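Imelysin-like protein (Psychrobacter arcticus, PDB 3PF0) is of unknown function but belongs to the imelysin-like (peptidase M75) family and may be a metalloendopeptidase. Local coordinates at residues G170-L175 / Y188-S193; A307-T311 / N339-L343; Y54-V58 / G226-F231; L95-R99 / L175-L181; V300-L304 / L343-L348. All coordinates share one frame; numbering follows the deposited sequence. Where two conformers were deposited one is given.

In the fold
The five contacts hold together an all-helical chain and fall into two groups toward its two ends. Contacts 1 and 4 lie at one end, centres about 10 Å apart; they share Leu175 and helix 167-176, which packs on helix 183-214 in contact 1 and meets helix 92-112 in contact 4. At the other end, contacts 2 and 5 are successive levels of the antiparallel pair 298-316 and 327-351, centres about 8 Å apart and joined by Leu343. Contact 3, where helix 48-84 meets helix 225-250, touches contact 5 through Phe231 and Leu348. Its segments, 168 residues apart, bracket contacts 1 and 4 and precede contacts 2 and 5, tying distant parts of the sequence together.

Contact 1: residues G170-L175 / Y188-S193; sequences GLEEAL and YVMSAS
Leu171 is the main bump of this helix pair: its branched end enters a hollow on helix 188-193 formed by Val189, Ala192 and Ser193. Methyl CD2 goes deepest, 3.4 Å from Val189 O and 3.7 Å from Ala192 CB, while CD1 lies beside the backbone of Ser193. With CG beside its own backbone N (chi1 -78°), the leucine bends across to the partner although its CB does not point straight there. The return bump is Tyr188, whose ring slides along the small residues Gly170 and Ala174. Ala174 CB sits 3.5 Å from Tyr188 CD2, and the lack of a side chain at Gly170 lets Tyr188 OH come to 3.3 Å from Gly170 CA. That hydroxyl is hydrogen-bonded to Val165 O, so the polar end of the ring is satisfied within the core. Val189 presents both methyls: CG2 lies 4.0 Å from Ala174 CB, and Leu175 CD2 crosses the valine at about a right angle. No hydrogen bond links the segments, but Ser193 OG turns back on its own helix to Val189 O (2.6 Å), an oxygen that also takes the Ser193 N-H. The segment axes run nearly antiparallel, at 166° and 9.8 Å. Around this buried seam, helix 92-112 covers Leu171 and Leu175 with Trp102, helix 138-149 lies against Tyr188, and helix 48-84 borders Val189 through Ala81.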
# COMPACT_ATOMS: atom_id res chain seq x y z
N GLY A 170 -9.55 8.87 5.94
CA GLY A 170 -10.59 9.36 6.84
C GLY A 170 -10.03 9.55 8.24
O GLY A 170 -10.21 10.61 8.85
N LEU A 171 -9.30 8.54 8.74
CA LEU A 171 -8.66 8.58 10.06
C LEU A 171 -7.57 9.66 10.10
O LEU A 171 -7.47 10.40 11.09
CB LEU A 171 -8.07 7.19 10.38
CG LEU A 171 -9.09 6.15 10.84
CD1 LEU A 171 -8.59 4.73 10.59
CD2 LEU A 171 -9.49 6.36 12.30
N GLU A 172 -6.82 9.82 9.01
CA GLU A 172 -5.77 10.82 8.91
C GLU A 172 -6.34 12.21 9.12
O GLU A 172 -5.80 13.00 9.90
CB GLU A 172 -5.11 10.74 7.53
CG GLU A 172 -3.96 11.73 7.37
CD GLU A 172 -3.38 11.84 5.98
OE1 GLU A 172 -3.96 11.27 5.04
OE2 GLU A 172 -2.33 12.51 5.84
N GLU A 173 -7.46 12.49 8.43
CA GLU A 173 -8.17 13.75 8.47
C GLU A 173 -8.70 14.01 9.87
O GLU A 173 -8.53 15.13 10.36
CB GLU A 173 -9.31 13.75 7.42
CG GLU A 173 -10.01 15.09 7.26
CD GLU A 173 -9.10 16.29 7.03
OE1 GLU A 173 -8.50 16.38 5.94
OE2 GLU A 173 -8.97 17.12 7.96
N ALA A 174 -9.34 13.01 10.51
CA ALA A 174 -9.89 13.19 11.86
C ALA A 174 -8.79 13.41 12.91
O ALA A 174 -8.99 14.22 13.82
CB ALA A 174 -10.75 12.00 12.24
N LEU A 175 -7.64 12.72 12.78
CA LEU A 175 -6.52 12.85 13.74
C LEU A 175 -5.70 14.14 13.55
O LEU A 175 -5.10 14.63 14.52
CB LEU A 175 -5.60 11.63 13.69
CG LEU A 175 -6.22 10.33 14.23
CD1 LEU A 175 -5.40 9.13 13.83
CD2 LEU A 175 -6.42 10.38 15.74
N TYR A 188 -15.65 8.85 16.11
CA TYR A 188 -15.33 8.62 14.70
C TYR A 188 -14.05 7.78 14.55
O TYR A 188 -14.02 6.89 13.72
CB TYR A 188 -15.19 9.95 13.90
CG TYR A 188 -14.67 9.71 12.50
CD1 TYR A 188 -15.54 9.41 11.45
CD2 TYR A 188 -13.30 9.67 12.23
CE1 TYR A 188 -15.06 9.10 10.18
CE2 TYR A 188 -12.81 9.36 10.97
CZ TYR A 188 -13.70 9.08 9.94
OH TYR A 188 -13.21 8.76 8.70
N VAL A 189 -12.99 8.12 15.30
CA VAL A 189 -11.68 7.47 15.21
C VAL A 189 -11.83 6.00 15.62
O VAL A 189 -11.26 5.13 14.95
CB VAL A 189 -10.59 8.24 16.02
CG1 VAL A 189 -9.30 7.43 16.18
CG2 VAL A 189 -10.30 9.61 15.37
N MSE A 190 -12.64 5.74 16.66
CA MSE A 190 -12.92 4.38 17.12
C MSE A 190 -13.74 3.62 16.09
O MSE A 190 -13.41 2.47 15.78
CB MSE A 190 -13.66 4.41 18.46
CG MSE A 190 -12.76 4.78 19.64
SE MSE A 190 -13.83 5.05 21.24
CE MSE A 190 -14.45 3.20 21.53
N SER A 191 -14.79 4.27 15.52
CA SER A 191 -15.66 3.66 14.49
C SER A 191 -14.90 3.35 13.21
O SER A 191 -15.04 2.25 12.69
CB SER A 191 -16.83 4.58 14.17
OG SER A 191 -17.69 4.69 15.29
N ALA A 192 -14.10 4.32 12.70
CA ALA A 192 -13.36 4.13 11.46
C ALA A 192 -12.27 3.09 11.59
O ALA A 192 -12.15 2.27 10.70
CB ALA A 192 -12.80 5.46 10.96
N SER A 193 -11.49 3.08 12.69
CA SER A 193 -10.43 2.08 12.88
C SER A 193 -11.05 0.67 13.09
O SER A 193 -10.53 -0.31 12.54
CB SER A 193 -9.49 2.48 14.02
OG SER A 193 -10.20 2.76 15.22

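Contact 2: residues A307-T311 / N339-L343; sequences ALADT and NITRL
Ile340 reaches out from helix 339-343 and meets Thr311 tip to tip, its CD1 methyl 3.4 Å from Thr311 OG1. The same methyl lies 3.9 Å from Leu308 CD2, and here the two side chains cross at about a right angle, so the isoleucine ends between threonine and leucine. CG1 of Ile340 stands anti to its carbonyl carbon (chi1 -69°), an extended course that carries CD1 over to helix 307-311. Lower on the isoleucine, CG1 faces the small Ala307. Ala307 CB is also touched by Leu343 CD1 at 3.8 Å and by Asn339 ND2 at 3.9 Å, making it the meeting point of three side chains. Facing a methyl group, Thr311 OG1 spends its proton on its own helix: it donates to Ala307 O (2.7 Å), which the Thr311 N-H reaches from the other face of the carbonyl plane. The amide of Asn339 is held in turn from within its segment. Arg342 grips Asn339 OD1 side-on with NE and NH2, the oxygen lying in the guanidinium plane and NH2 in the carbonyl plane, at 3.0 Å. This leaves ND2 on the side of Ala307. Val238 of helix 225-250 backs Ile340, and helix 268-283 covers Leu308. With axes at 166°, small and branched residues in contact across the seam and no hydrogen bond between the segments, this is the packing of an antiparallel helix pair within an all-helical bundle.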
# COMPACT_ATOMS: atom_id res chain seq x y z
N ALA A 307 19.20 -0.82 -8.44
CA ALA A 307 18.26 0.28 -8.73
C ALA A 307 17.34 0.59 -7.53
O ALA A 307 17.13 1.76 -7.21
CB ALA A 307 17.42 -0.05 -9.95
N LEU A 308 16.82 -0.46 -6.85
CA LEU A 308 15.97 -0.30 -5.68
C LEU A 308 16.75 0.30 -4.50
O LEU A 308 16.23 1.17 -3.80
CB LEU A 308 15.33 -1.64 -5.28
CG LEU A 308 14.06 -2.03 -6.05
CD1 LEU A 308 13.95 -3.51 -6.16
CD2 LEU A 308 12.83 -1.48 -5.37
N ALA A 309 18.01 -0.12 -4.33
CA ALA A 309 18.91 0.39 -3.29
C ALA A 309 19.26 1.87 -3.52
O ALA A 309 19.33 2.61 -2.55
CB ALA A 309 20.18 -0.45 -3.24
N ASP A 310 19.45 2.30 -4.80
CA ASP A 310 19.76 3.69 -5.15
C ASP A 310 18.56 4.61 -4.87
O ASP A 310 18.74 5.74 -4.41
CB ASP A 310 20.19 3.82 -6.63
CG ASP A 310 21.46 3.09 -7.05
OD1 ASP A 310 22.32 2.81 -6.18
OD2 ASP A 310 21.59 2.79 -8.26
N THR A 311 17.34 4.12 -5.17
CA THR A 311 16.08 4.84 -4.97
C THR A 311 15.85 5.03 -3.47
O THR A 311 15.50 6.13 -3.05
CB THR A 311 14.90 4.12 -5.67
OG1 THR A 311 15.29 3.75 -7.00
CG2 THR A 311 13.65 4.98 -5.75
N ASN A 339 13.10 4.13 -13.96
CA ASN A 339 14.12 3.14 -14.28
C ASN A 339 13.75 1.75 -13.70
O ASN A 339 14.05 0.74 -14.33
CB ASN A 339 15.50 3.59 -13.78
CG ASN A 339 16.60 2.62 -14.13
OD1 ASN A 339 16.80 2.27 -15.30
ND2 ASN A 339 17.33 2.15 -13.13
N ILE A 340 13.07 1.70 -12.54
CA ILE A 340 12.62 0.44 -11.93
C ILE A 340 11.49 -0.18 -12.80
O ILE A 340 11.54 -1.37 -13.08
CB ILE A 340 12.20 0.60 -10.43
CG1 ILE A 340 13.43 0.89 -9.55
CG2 ILE A 340 11.43 -0.64 -9.92
CD1 ILE A 340 13.15 1.32 -8.12
N THR A 341 10.52 0.63 -13.27
CA THR A 341 9.43 0.16 -14.14
C THR A 341 10.01 -0.35 -15.45
O THR A 341 9.56 -1.38 -15.96
CB THR A 341 8.35 1.24 -14.38
OG1 THR A 341 8.98 2.43 -14.83
CG2 THR A 341 7.54 1.55 -13.16
N ARG A 342 11.05 0.35 -15.97
CA ARG A 342 11.76 -0.01 -17.19
C ARG A 342 12.38 -1.40 -17.05
O ARG A 342 12.16 -2.26 -17.91
CB ARG A 342 12.85 1.03 -17.51
CG ARG A 342 13.53 0.82 -18.87
CD ARG A 342 14.75 1.72 -19.05
NE ARG A 342 15.83 1.41 -18.11
CZ ARG A 342 16.72 0.43 -18.26
NH1 ARG A 342 16.68 -0.36 -19.33
NH2 ARG A 342 17.66 0.23 -17.34
N LEU A 343 13.10 -1.63 -15.94
CA LEU A 343 13.75 -2.90 -15.64
C LEU A 343 12.73 -4.03 -15.47
O LEU A 343 13.01 -5.15 -15.90
CB LEU A 343 14.64 -2.79 -14.39
CG LEU A 343 15.95 -2.00 -14.53
CD1 LEU A 343 16.57 -1.76 -13.18
CD2 LEU A 343 16.95 -2.69 -15.44

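Contact 3: residues Y54-V58 / G226-F231; sequences YLTHV and GLNQWF
An aromatic cluster of Tyr54, Trp230 and Phe231 marks the crossing of helix 48-84 and helix 225-250, whose short segments meet at 41° in this all-helical fold. Its polar link is a hydrogen bond from Trp230 NE1 to Tyr54 OH, 3.0 Å long with an N-H...O angle of 152°; the oxygen is tilted slightly out of the indole plane, at the ring's edge. Tyr54 and Trp230 both hold CG anti to the backbone N, which sends each ring toward the other helix, where the two side chains cross at about a right angle. Phe231 approaches Tyr54 from the opposite direction: the rings are nearly parallel but meet rim to rim, with Phe231 CZ 3.3 Å from Tyr54 OH. Val58 takes one face of the indole, CG1 standing almost on the normal, 3.5 Å from the centroid of the six-membered ring, in a CH-pi contact. Nearer the start of the helices, Leu227 CD1 lies against Tyr54 CD2 (3.7 Å), and Leu55 CD2 packs on the Gly226 backbone, 3.6 Å from its C. Helix 286-292 closes over Tyr54 and Phe231 with Leu288. The chemistry implies directed cohesion: the indole N-H finds an acceptor in the phenol oxygen in a buried, mainly apolar setting, and the bond, with Val58 on the face, should help hold the indole in its orientation.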
# COMPACT_ATOMS: atom_id res chain seq x y z
N TYR A 54 6.82 -21.37 -5.67
CA TYR A 54 7.05 -19.92 -5.56
C TYR A 54 5.75 -19.19 -5.21
O TYR A 54 5.76 -18.40 -4.26
CB TYR A 54 7.69 -19.34 -6.84
CG TYR A 54 7.82 -17.83 -6.82
CD1 TYR A 54 8.77 -17.20 -6.02
CD2 TYR A 54 6.99 -17.04 -7.61
CE1 TYR A 54 8.88 -15.81 -5.99
CE2 TYR A 54 7.09 -15.64 -7.58
CZ TYR A 54 8.04 -15.03 -6.78
OH TYR A 54 8.13 -13.67 -6.76
N LEU A 55 4.65 -19.47 -5.94
CA LEU A 55 3.33 -18.86 -5.72
C LEU A 55 2.77 -19.20 -4.32
O LEU A 55 2.14 -18.34 -3.71
CB LEU A 55 2.33 -19.30 -6.81
CG LEU A 55 2.58 -18.78 -8.25
CD1 LEU A 55 1.81 -19.59 -9.25
CD2 LEU A 55 2.24 -17.28 -8.39
N THR A 56 3.04 -20.41 -3.80
CA THR A 56 2.64 -20.83 -2.45
C THR A 56 3.44 -20.02 -1.42
O THR A 56 2.87 -19.58 -0.42
CB THR A 56 2.83 -22.35 -2.29
OG1 THR A 56 2.04 -23.02 -3.28
CG2 THR A 56 2.43 -22.86 -0.91
N HIS A 57 4.73 -19.78 -1.70
CA HIS A 57 5.63 -19.00 -0.84
C HIS A 57 5.19 -17.51 -0.83
O HIS A 57 5.24 -16.86 0.22
CB HIS A 57 7.09 -19.20 -1.30
CG HIS A 57 7.98 -18.02 -1.09
ND1 HIS A 57 8.58 -17.78 0.13
CD2 HIS A 57 8.34 -17.04 -1.95
CE1 HIS A 57 9.27 -16.67 -0.03
NE2 HIS A 57 9.16 -16.19 -1.27
N VAL A 58 4.74 -16.98 -1.98
CA VAL A 58 4.29 -15.59 -2.12
C VAL A 58 3.02 -15.37 -1.27
O VAL A 58 2.92 -14.36 -0.57
CB VAL A 58 4.09 -15.24 -3.62
CG1 VAL A 58 3.12 -14.07 -3.83
CG2 VAL A 58 5.43 -14.96 -4.30
N GLY A 226 -1.12 -17.20 -12.62
CA GLY A 226 -0.71 -16.76 -11.29
C GLY A 226 0.53 -15.89 -11.29
O GLY A 226 0.50 -14.79 -10.73
N LEU A 227 1.61 -16.38 -11.92
CA LEU A 227 2.89 -15.68 -12.03
C LEU A 227 2.71 -14.36 -12.80
O LEU A 227 3.26 -13.33 -12.39
CB LEU A 227 3.92 -16.58 -12.71
CG LEU A 227 5.39 -16.22 -12.50
CD1 LEU A 227 5.91 -16.75 -11.16
CD2 LEU A 227 6.25 -16.76 -13.64
N ASN A 228 1.89 -14.38 -13.87
CA ASN A 228 1.62 -13.19 -14.68
C ASN A 228 0.90 -12.10 -13.86
O ASN A 228 1.31 -10.95 -13.90
CB ASN A 228 0.83 -13.53 -15.94
CG ASN A 228 0.87 -12.43 -16.98
OD1 ASN A 228 1.89 -12.19 -17.62
ND2 ASN A 228 -0.23 -11.71 -17.14
N GLN A 229 -0.15 -12.49 -13.10
CA GLN A 229 -0.93 -11.57 -12.29
C GLN A 229 -0.10 -10.99 -11.16
O GLN A 229 -0.22 -9.79 -10.89
CB GLN A 229 -2.20 -12.26 -11.72
CG GLN A 229 -3.24 -11.24 -11.24
CD GLN A 229 -4.66 -11.75 -11.18
OE1 GLN A 229 -4.93 -12.92 -10.85
NE2 GLN A 229 -5.59 -10.86 -11.42
N TRP A 230 0.71 -11.82 -10.49
CA TRP A 230 1.56 -11.43 -9.37
C TRP A 230 2.59 -10.34 -9.78
O TRP A 230 2.65 -9.31 -9.12
CB TRP A 230 2.27 -12.67 -8.77
CG TRP A 230 3.44 -12.38 -7.86
CD1 TRP A 230 4.74 -12.73 -8.06
CD2 TRP A 230 3.40 -11.67 -6.61
NE1 TRP A 230 5.51 -12.31 -7.01
CE2 TRP A 230 4.72 -11.66 -6.10
CE3 TRP A 230 2.39 -11.03 -5.87
CZ2 TRP A 230 5.05 -11.05 -4.88
CZ3 TRP A 230 2.72 -10.42 -4.67
CH2 TRP A 230 4.03 -10.44 -4.18
N PHE A 231 3.36 -10.56 -10.86
CA PHE A 231 4.37 -9.60 -11.28
C PHE A 231 3.77 -8.36 -11.93
O PHE A 231 4.38 -7.29 -11.85
CB PHE A 231 5.42 -10.25 -12.19
CG PHE A 231 6.39 -11.09 -11.41
CD1 PHE A 231 7.43 -10.50 -10.69
CD2 PHE A 231 6.24 -12.47 -11.33
CE1 PHE A 231 8.31 -11.28 -9.94
CE2 PHE A 231 7.11 -13.24 -10.57
CZ PHE A 231 8.14 -12.64 -9.88

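Contact 4: residues L95-R99 / L175-L181; sequences LQALR and LYANDSL
Arg99 of helix 92-112 reaches along the C-terminal part of helix 167-176 and the loop after it in this all-helical imelysin-like fold, combining a side-on grip on a backbone oxygen with a cation-pi stack. NE and NH2 both donate to Leu175 O, at 2.9 and 3.1 Å; NH2 lies in the carbonyl plane, whereas NE stands well above it. The guanidinium lies flat on Tyr176, planes 12° apart, with CZ 4.5 Å from the ring centroid, and Arg99 CD adds a CH-pi contact over the same ring. The arginine chain runs extended from CG to NE, which lets its methylene groups follow the phenol before the charged end reaches the carbonyl. Beside this lies an apolar layer. Leu98 CB packs on Leu175 CD2 and Leu95 CD1 meets Leu181 CG, both at 3.8 Å, while Leu95 CD2 presses on the Asp179 backbone. In the next shell, Leu80 and Ala81 of helix 48-84 back Leu98, and backbone bonding of Leu181 to Val90 ties down the loop. One water joins Tyr176 OH to Gln96 NE2; a second, in the ring plane, makes a doubtful, very short approach to Tyr176 OH and donates to Arg99 O at 2.8 Å.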
# COMPACT_ATOMS: atom_id res chain seq x y z
N LEU A 95 -2.82 12.15 21.95
CA LEU A 95 -3.12 12.41 20.53
C LEU A 95 -1.91 12.07 19.64
O LEU A 95 -2.11 11.53 18.55
CB LEU A 95 -3.60 13.85 20.28
CG LEU A 95 -3.95 14.19 18.81
CD1 LEU A 95 -5.14 13.35 18.27
CD2 LEU A 95 -4.21 15.65 18.63
N GLN A 96 -0.68 12.36 20.11
CA GLN A 96 0.53 12.05 19.34
C GLN A 96 0.68 10.53 19.15
O GLN A 96 1.00 10.09 18.05
CB GLN A 96 1.80 12.66 19.97
CG GLN A 96 2.95 12.85 18.96
CD GLN A 96 2.54 13.54 17.66
OE1 GLN A 96 1.98 14.65 17.66
NE2 GLN A 96 2.80 12.88 16.53
N ALA A 97 0.38 9.74 20.19
CA ALA A 97 0.42 8.29 20.15
C ALA A 97 -0.59 7.76 19.10
O ALA A 97 -0.25 6.85 18.35
CB ALA A 97 0.10 7.71 21.53
N LEU A 98 -1.78 8.38 19.01
CA LEU A 98 -2.79 8.00 18.00
C LEU A 98 -2.30 8.32 16.58
O LEU A 98 -2.49 7.52 15.66
CB LEU A 98 -4.15 8.67 18.26
CG LEU A 98 -4.94 8.20 19.50
CD1 LEU A 98 -6.30 8.85 19.55
CD2 LEU A 98 -5.12 6.69 19.52
N ARG A 99 -1.63 9.46 16.42
CA ARG A 99 -1.08 9.92 15.14
C ARG A 99 0.09 9.02 14.70
O ARG A 99 0.17 8.66 13.53
CB ARG A 99 -0.61 11.37 15.24
CG ARG A 99 -1.77 12.36 15.27
CD ARG A 99 -1.26 13.76 15.48
NE ARG A 99 -2.33 14.75 15.45
CZ ARG A 99 -2.13 16.06 15.53
NH1 ARG A 99 -0.90 16.54 15.64
NH2 ARG A 99 -3.16 16.89 15.48
N LEU A 175 -7.64 12.72 12.78
CA LEU A 175 -6.52 12.85 13.74
C LEU A 175 -5.70 14.14 13.55
O LEU A 175 -5.10 14.63 14.52
CB LEU A 175 -5.60 11.63 13.69
CG LEU A 175 -6.22 10.33 14.23
CD1 LEU A 175 -5.40 9.13 13.83
CD2 LEU A 175 -6.42 10.38 15.74
N TYR A 176 -5.69 14.71 12.33
CA TYR A 176 -4.92 15.91 12.04
C TYR A 176 -5.74 17.19 11.86
O TYR A 176 -5.15 18.25 11.60
CB TYR A 176 -4.06 15.68 10.80
CG TYR A 176 -2.80 14.92 11.12
CD1 TYR A 176 -2.79 13.53 11.13
CD2 TYR A 176 -1.63 15.59 11.46
CE1 TYR A 176 -1.64 12.82 11.47
CE2 TYR A 176 -0.47 14.89 11.78
CZ TYR A 176 -0.48 13.51 11.78
OH TYR A 176 0.67 12.83 12.09
N ALA A 177 -7.08 17.13 12.04
CA ALA A 177 -7.98 18.28 11.90
C ALA A 177 -7.70 19.35 12.94
O ALA A 177 -7.80 20.54 12.64
CB ALA A 177 -9.44 17.84 12.02
N ASN A 178 -7.38 18.92 14.18
CA ASN A 178 -7.10 19.81 15.32
C ASN A 178 -6.04 19.19 16.22
O ASN A 178 -5.68 18.03 16.01
CB ASN A 178 -8.39 20.07 16.13
CG ASN A 178 -9.48 20.82 15.39
OD1 ASN A 178 -9.34 22.01 15.06
ND2 ASN A 178 -10.60 20.16 15.12
N ASP A 179 -5.57 19.93 17.24
CA ASP A 179 -4.59 19.43 18.21
C ASP A 179 -5.33 18.81 19.42
O ASP A 179 -4.73 18.56 20.46
CB ASP A 179 -3.60 20.54 18.64
CG ASP A 179 -4.16 21.71 19.45
OD1 ASP A 179 -5.38 21.95 19.38
OD2 ASP A 179 -3.36 22.42 20.10
N SER A 180 -6.62 18.52 19.24
CA SER A 180 -7.51 17.97 20.26
C SER A 180 -8.66 17.21 19.61
O SER A 180 -9.19 17.66 18.58
CB SER A 180 -8.05 19.10 21.13
OG SER A 180 -8.86 18.61 22.19
N LEU A 181 -9.05 16.07 20.21
CA LEU A 181 -10.20 15.27 19.78
C LEU A 181 -11.30 15.41 20.80
O LEU A 181 -11.08 15.06 21.96
CB LEU A 181 -9.86 13.77 19.61
CG LEU A 181 -8.90 13.31 18.51
CD1 LEU A 181 -8.62 11.82 18.64
CD2 LEU A 181 -9.49 13.54 17.13
O HOH W 1 2.28 14.12 14.07
O HOH W 2 1.52 10.47 11.94

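Contact 5: residues V300-L304 / L343-L348; sequences VADTL and LIKSQL
Leu304 turns its CG to the side of its backbone N at a chi1 of -98°, well off the usual staggered value, and this swings its branched end across to Leu343, Ile344 and Leu348. Leu348 answers with CG anti to the backbone N (chi1 -175°), which brings its two methyls beside Leu304 CD1, an atom that also lies 3.9 Å from Leu348 CB. The other methyl, Leu304 CD2, fits between Leu343 CB and Ile344 CG1, each at 4.0 Å. Leu304 and Leu343 slide past each other in opposite directions, while Ile344 and Leu348 cross Leu304 at about right angles. Leu343 also sends CD1 to the backbone of Thr303, 3.8 Å from its O. At the other end of the segment, Val300 CG1 rests on the backbone of Gln347, 3.9 Å from its C, and beside Gln347 CB. The backbone there is uneven: a wider pi-type turn spans 344-348, and Leu343 O accepts from both Gln347 N and Leu348 N, the latter at 2.9 Å. Around the contact, Phe231 and Leu235 of helix 225-250 cover Leu348 and Ile344, Met283 of helix 268-283 touches both, and Leu292 of helix 286-292 meets Leu348. Lys345, on another side of its helix, forms a salt bridge with Glu239. The segment axes run at 164° and 10.6 Å apart. A leucine-rich seam of this kind, joining neighbouring antiparallel helices with further helices over it, is characteristic of the core of a helical bundle, here with a pi-type turn in one partner.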
# COMPACT_ATOMS: atom_id res chain seq x y z
N VAL A 300 19.88 -9.67 -14.18
CA VAL A 300 18.55 -9.08 -14.05
C VAL A 300 18.26 -8.80 -12.56
O VAL A 300 17.86 -7.68 -12.23
CB VAL A 300 17.44 -9.97 -14.69
CG1 VAL A 300 16.06 -9.32 -14.55
CG2 VAL A 300 17.74 -10.27 -16.15
N ALA A 301 18.51 -9.79 -11.68
CA ALA A 301 18.30 -9.65 -10.23
C ALA A 301 19.27 -8.63 -9.63
O ALA A 301 18.87 -7.86 -8.75
CB ALA A 301 18.45 -11.00 -9.54
N ASP A 302 20.53 -8.59 -10.13
CA ASP A 302 21.58 -7.67 -9.68
C ASP A 302 21.24 -6.21 -10.02
O ASP A 302 21.39 -5.34 -9.16
CB ASP A 302 22.93 -8.06 -10.29
N THR A 303 20.78 -5.93 -11.27
CA THR A 303 20.43 -4.58 -11.74
C THR A 303 19.19 -4.04 -11.01
O THR A 303 19.18 -2.85 -10.66
CB THR A 303 20.24 -4.54 -13.26
OG1 THR A 303 19.36 -5.59 -13.66
CG2 THR A 303 21.55 -4.62 -14.02
N LEU A 304 18.18 -4.89 -10.76
CA LEU A 304 16.97 -4.50 -10.04
C LEU A 304 17.29 -4.20 -8.57
O LEU A 304 16.82 -3.19 -8.05
CB LEU A 304 15.88 -5.58 -10.14
CG LEU A 304 14.80 -5.34 -11.19
CD1 LEU A 304 14.04 -6.62 -11.48
CD2 LEU A 304 13.83 -4.23 -10.76
N LEU A 343 13.10 -1.63 -15.94
CA LEU A 343 13.75 -2.90 -15.64
C LEU A 343 12.73 -4.03 -15.47
O LEU A 343 13.01 -5.15 -15.90
CB LEU A 343 14.64 -2.79 -14.39
CG LEU A 343 15.95 -2.00 -14.53
CD1 LEU A 343 16.57 -1.76 -13.18
CD2 LEU A 343 16.95 -2.69 -15.44
N ILE A 344 11.55 -3.76 -14.87
CA ILE A 344 10.53 -4.79 -14.67
C ILE A 344 9.92 -5.21 -16.03
O ILE A 344 9.84 -6.40 -16.33
CB ILE A 344 9.45 -4.37 -13.63
CG1 ILE A 344 10.08 -4.17 -12.23
CG2 ILE A 344 8.30 -5.40 -13.58
CD1 ILE A 344 9.16 -3.50 -11.17
N LYS A 345 9.52 -4.23 -16.85
CA LYS A 345 8.87 -4.44 -18.15
C LYS A 345 9.80 -5.04 -19.22
O LYS A 345 9.35 -5.88 -19.99
CB LYS A 345 8.30 -3.11 -18.67
CG LYS A 345 7.01 -2.67 -18.01
CD LYS A 345 6.88 -1.15 -17.98
CE LYS A 345 6.13 -0.57 -19.15
NZ LYS A 345 6.02 0.90 -19.04
N SER A 346 11.06 -4.57 -19.30
CA SER A 346 11.97 -4.98 -20.37
C SER A 346 12.99 -6.06 -20.01
O SER A 346 13.55 -6.65 -20.93
CB SER A 346 12.72 -3.76 -20.92
OG SER A 346 13.62 -3.22 -19.96
N GLN A 347 13.25 -6.31 -18.70
CA GLN A 347 14.23 -7.32 -18.29
C GLN A 347 13.59 -8.41 -17.42
O GLN A 347 13.79 -9.59 -17.71
CB GLN A 347 15.42 -6.68 -17.55
CG GLN A 347 16.45 -6.04 -18.47
CD GLN A 347 17.68 -5.53 -17.74
OE1 GLN A 347 18.10 -6.06 -16.70
NE2 GLN A 347 18.32 -4.51 -18.30
N LEU A 348 12.84 -8.04 -16.38
CA LEU A 348 12.24 -9.03 -15.47
C LEU A 348 11.11 -9.88 -16.11
O LEU A 348 11.20 -11.11 -16.06
CB LEU A 348 11.74 -8.38 -14.16
CG LEU A 348 11.18 -9.33 -13.08
CD1 LEU A 348 12.28 -10.20 -12.47
CD2 LEU A 348 10.45 -8.57 -12.01